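Local coordinates for galactan 1,3-beta-galactosidase (Phanerochaete chrysosporium, PDB 7BYX), which probably hydrolyses beta-1,3-galactan from its chain ends as a family 43 glycoside hydrolase and carries a carbohydrate-binding module that holds calcium, at residues His353-Tyr358 and Val397-Asn402. The protein carries 1 engineered substitution. Residues are numbered along the deposited sequence; the frame is centred on the assembly and turned at random.
Sequences HWVALY and VKLNLN
Strands 351-360 and 392-401 run antiparallel in one sheet of the carbohydrate-binding module, and H353 and V355 pair with L399 and V397 through four backbone hydrogen bonds. H353 N donates a hydrogen bond to L399 O (2.8 Å), and L399 N donates one back to H353 O (2.9 Å); V355 and V397 exchange a second pair, with V355 N 2.7 Å from V397 O. Between these two hydrogen-bonded pairs lies the non-hydrogen-bonded pair W354-K398. Here the lysine chain climbs over one face of the indole: K398 CD stands 3.6 Å from the centroid of the five-membered ring of W354, only 7° off its normal, a CH-pi contact. CG anti to the backbone N (chi1 -175°) and further bends along the chain bring CD and CE of K398 over this ring.

The other face is mostly aliphatic, with H353 at one end, and is turned toward strand 367-373. V355 CG2 meets L399 CD1 at 3.7 Å, the two side chains crossing at about a right angle, while L357 CD1 lies 3.9 Å from V397 CG1. V369 and V371 of the facing strand pack on L357, and V373 on L399 and L401. L401 CD1 comes 4.0 Å from H353 CD2, and the imidazole is held at ND1 by Y427 O and at NE2 by G350 O. One strand pair thus carries a lysine-tryptophan CH-pi contact outside and aliphatic core inside, fitting the beta-sandwich fold of family 35 carbohydrate-binding modules.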
ATOM      1  N   HIS A 353      12.145 -10.957  16.921  1.00 35.89           N
ATOM      2  CA  HIS A 353      12.859 -10.120  15.967  1.00 27.48           C
ATOM      3  C   HIS A 353      12.205 -10.226  14.603  1.00 29.71           C
ATOM      4  O   HIS A 353      11.923 -11.332  14.130  1.00 23.89           O
ATOM      5  CB  HIS A 353      14.332 -10.528  15.869  1.00 23.43           C
ATOM      6  CG  HIS A 353      15.119 -10.190  17.093  1.00 28.85           C
ATOM      7  ND1 HIS A 353      15.681  -8.947  17.296  1.00 29.08           N
ATOM      8  CD2 HIS A 353      15.411 -10.923  18.194  1.00 33.05           C
ATOM      9  CE1 HIS A 353      16.296  -8.929  18.465  1.00 30.92           C
ATOM     10  NE2 HIS A 353      16.148 -10.116  19.029  1.00 38.31           N
ATOM     11  N   TRP A 354      11.970  -9.075  13.977  1.00 26.78           N
ATOM     12  CA  TRP A 354      11.534  -9.071  12.592  1.00 19.48           C
ATOM     13  C   TRP A 354      12.697  -9.449  11.692  1.00 19.10           C
ATOM     14  O   TRP A 354      13.824  -9.004  11.896  1.00 25.28           O
ATOM     15  CB  TRP A 354      10.998  -7.694  12.207  1.00 23.89           C
ATOM     16  CG  TRP A 354       9.592  -7.459  12.672  1.00 23.97           C
ATOM     17  CD1 TRP A 354       9.189  -6.621  13.676  1.00 20.61           C
ATOM     18  CD2 TRP A 354       8.408  -8.090  12.168  1.00 15.78           C
ATOM     19  NE1 TRP A 354       7.823  -6.671  13.806  1.00 23.34           N
ATOM     20  CE2 TRP A 354       7.319  -7.572  12.902  1.00 22.75           C
ATOM     21  CE3 TRP A 354       8.162  -9.029  11.161  1.00 17.34           C
ATOM     22  CZ2 TRP A 354       6.001  -7.969  12.668  1.00 20.67           C
ATOM     23  CZ3 TRP A 354       6.859  -9.416  10.921  1.00 22.23           C
ATOM     24  CH2 TRP A 354       5.790  -8.892  11.680  1.00 25.97           C
ATOM     25  N   VAL A 355      12.430 -10.291  10.699  1.00 18.19           N
ATOM     26  CA  VAL A 355      13.449 -10.712   9.748  1.00 20.77           C
ATOM     27  C   VAL A 355      12.881 -10.496   8.355  1.00 25.14           C
ATOM     28  O   VAL A 355      11.794 -10.998   8.039  1.00 25.91           O
ATOM     29  CB  VAL A 355      13.871 -12.185   9.935  1.00 19.84           C
ATOM     30  CG1 VAL A 355      15.029 -12.516   9.010  1.00 19.11           C
ATOM     31  CG2 VAL A 355      14.241 -12.478  11.379  1.00 19.09           C
ATOM     32  N   ALA A 356      13.600  -9.754   7.525  1.00 18.50           N
ATOM     33  CA  ALA A 356      13.181  -9.553   6.153  1.00 21.31           C
ATOM     34  C   ALA A 356      13.846 -10.598   5.258  1.00 21.11           C
ATOM     35  O   ALA A 356      15.060 -10.802   5.316  1.00 20.76           O
ATOM     36  CB  ALA A 356      13.513  -8.130   5.700  1.00 19.98           C
ATOM     37  N   LEU A 357      13.037 -11.270   4.450  1.00 23.58           N
ATOM     38  CA  LEU A 357      13.496 -12.286   3.504  1.00 19.88           C
ATOM     39  C   LEU A 357      13.543 -11.644   2.123  1.00 15.65           C
ATOM     40  O   LEU A 357      12.504 -11.275   1.579  1.00 18.71           O
ATOM     41  CB  LEU A 357      12.547 -13.488   3.510  1.00 20.25           C
ATOM     42  CG  LEU A 357      12.727 -14.637   4.517  1.00 25.22           C
ATOM     43  CD1 LEU A 357      13.187 -14.123   5.875  1.00 25.46           C
ATOM     44  CD2 LEU A 357      11.477 -15.540   4.651  1.00 18.04           C
ATOM     45  N   TYR A 358      14.744 -11.491   1.572  1.00 20.27           N
ATOM     46  CA  TYR A 358      14.953 -10.950   0.233  1.00 18.96           C
ATOM     47  C   TYR A 358      15.025 -12.105  -0.768  1.00 20.40           C
ATOM     48  O   TYR A 358      15.872 -12.988  -0.632  1.00 20.35           O
ATOM     49  CB  TYR A 358      16.231 -10.103   0.191  1.00 19.97           C
ATOM     50  CG  TYR A 358      16.028  -8.739   0.801  1.00 18.58           C
ATOM     51  CD1 TYR A 358      15.827  -8.599   2.169  1.00 20.76           C
ATOM     52  CD2 TYR A 358      15.986  -7.602   0.011  1.00 19.78           C
ATOM     53  CE1 TYR A 358      15.607  -7.379   2.736  1.00 20.72           C
ATOM     54  CE2 TYR A 358      15.774  -6.371   0.571  1.00 21.54           C
ATOM     55  CZ  TYR A 358      15.574  -6.272   1.941  1.00 22.45           C
ATOM     56  OH  TYR A 358      15.344  -5.065   2.528  1.00 19.86           O
ATOM     57  N   VAL A 397       9.052 -11.654   8.367  1.00 20.75           N
ATOM     58  CA  VAL A 397       8.603 -12.717   9.251  1.00 20.56           C
ATOM     59  C   VAL A 397       9.180 -12.448  10.634  1.00 21.91           C
ATOM     60  O   VAL A 397      10.313 -11.973  10.771  1.00 23.98           O
ATOM     61  CB  VAL A 397       8.993 -14.120   8.724  1.00 26.30           C
ATOM     62  CG1 VAL A 397      10.489 -14.271   8.626  1.00 20.57           C
ATOM     63  CG2 VAL A 397       8.375 -15.235   9.595  1.00 19.69           C
ATOM     64  N   LYS A 398       8.381 -12.716  11.659  1.00 22.67           N
ATOM     65  CA  LYS A 398       8.760 -12.462  13.041  1.00 25.33           C
ATOM     66  C   LYS A 398       9.245 -13.766  13.669  1.00 27.62           C
ATOM     67  O   LYS A 398       8.476 -14.724  13.786  1.00 27.25           O
ATOM     68  CB  LYS A 398       7.578 -11.888  13.812  1.00 25.49           C
ATOM     69  CG  LYS A 398       7.905 -11.480  15.210  1.00 32.23           C
ATOM     70  CD  LYS A 398       8.487 -10.088  15.231  1.00 36.66           C
ATOM     71  CE  LYS A 398       7.966  -9.311  16.446  1.00 39.58           C
ATOM     72  NZ  LYS A 398       6.471  -9.458  16.513  1.00 46.21           N
ATOM     73  N   LEU A 399      10.516 -13.812  14.048  1.00 23.85           N
ATOM     74  CA  LEU A 399      11.108 -15.022  14.595  1.00 26.71           C
ATOM     75  C   LEU A 399      11.592 -14.774  16.014  1.00 26.53           C
ATOM     76  O   LEU A 399      12.106 -13.695  16.328  1.00 28.78           O
ATOM     77  CB  LEU A 399      12.269 -15.503  13.742  1.00 23.62           C
ATOM     78  CG  LEU A 399      12.023 -15.726  12.260  1.00 25.76           C
ATOM     79  CD1 LEU A 399      13.357 -16.030  11.595  1.00 25.05           C
ATOM     80  CD2 LEU A 399      11.012 -16.859  12.034  1.00 22.15           C
ATOM     81  N   ASN A 400      11.426 -15.784  16.866  1.00 27.33           N
ATOM     82  CA  ASN A 400      12.000 -15.778  18.209  1.00 38.72           C
ATOM     83  C   ASN A 400      13.399 -16.364  18.142  1.00 33.15           C
ATOM     84  O   ASN A 400      13.581 -17.489  17.669  1.00 31.97           O
ATOM     85  CB  ASN A 400      11.149 -16.581  19.190  1.00 33.73           C
ATOM     86  CG  ASN A 400       9.680 -16.337  19.000  1.00 40.95           C
ATOM     87  OD1 ASN A 400       9.126 -15.397  19.565  1.00 45.25           O
ATOM     88  ND2 ASN A 400       9.037 -17.166  18.181  1.00 49.28           N
ATOM     89  N   LEU A 401      14.377 -15.605  18.612  1.00 29.91           N
ATOM     90  CA  LEU A 401      15.757 -16.042  18.628  1.00 28.10           C
ATOM     91  C   LEU A 401      16.259 -16.087  20.065  1.00 37.59           C
ATOM     92  O   LEU A 401      15.761 -15.368  20.936  1.00 36.17           O
ATOM     93  CB  LEU A 401      16.633 -15.113  17.783  1.00 30.58           C
ATOM     94  CG  LEU A 401      16.084 -14.791  16.386  1.00 32.03           C
ATOM     95  CD1 LEU A 401      16.906 -13.693  15.702  1.00 27.97           C
ATOM     96  CD2 LEU A 401      16.019 -16.036  15.508  1.00 24.82           C
ATOM     97  N   ASN A 402      17.240 -16.952  20.307  1.00 31.35           N
ATOM     98  CA  ASN A 402      17.935 -16.989  21.580  1.00 30.44           C
ATOM     99  C   ASN A 402      19.073 -15.989  21.608  1.00 32.67           C
ATOM    100  O   ASN A 402      19.691 -15.693  20.581  1.00 33.31           O
ATOM    101  CB  ASN A 402      18.485 -18.384  21.846  1.00 29.72           C
ATOM    102  CG  ASN A 402      17.403 -19.411  21.825  1.00 31.87           C
ATOM    103  OD1 ASN A 402      16.297 -19.151  22.305  1.00 28.43           O
ATOM    104  ND2 ASN A 402      17.684 -20.568  21.242  1.00 27.64           N
TER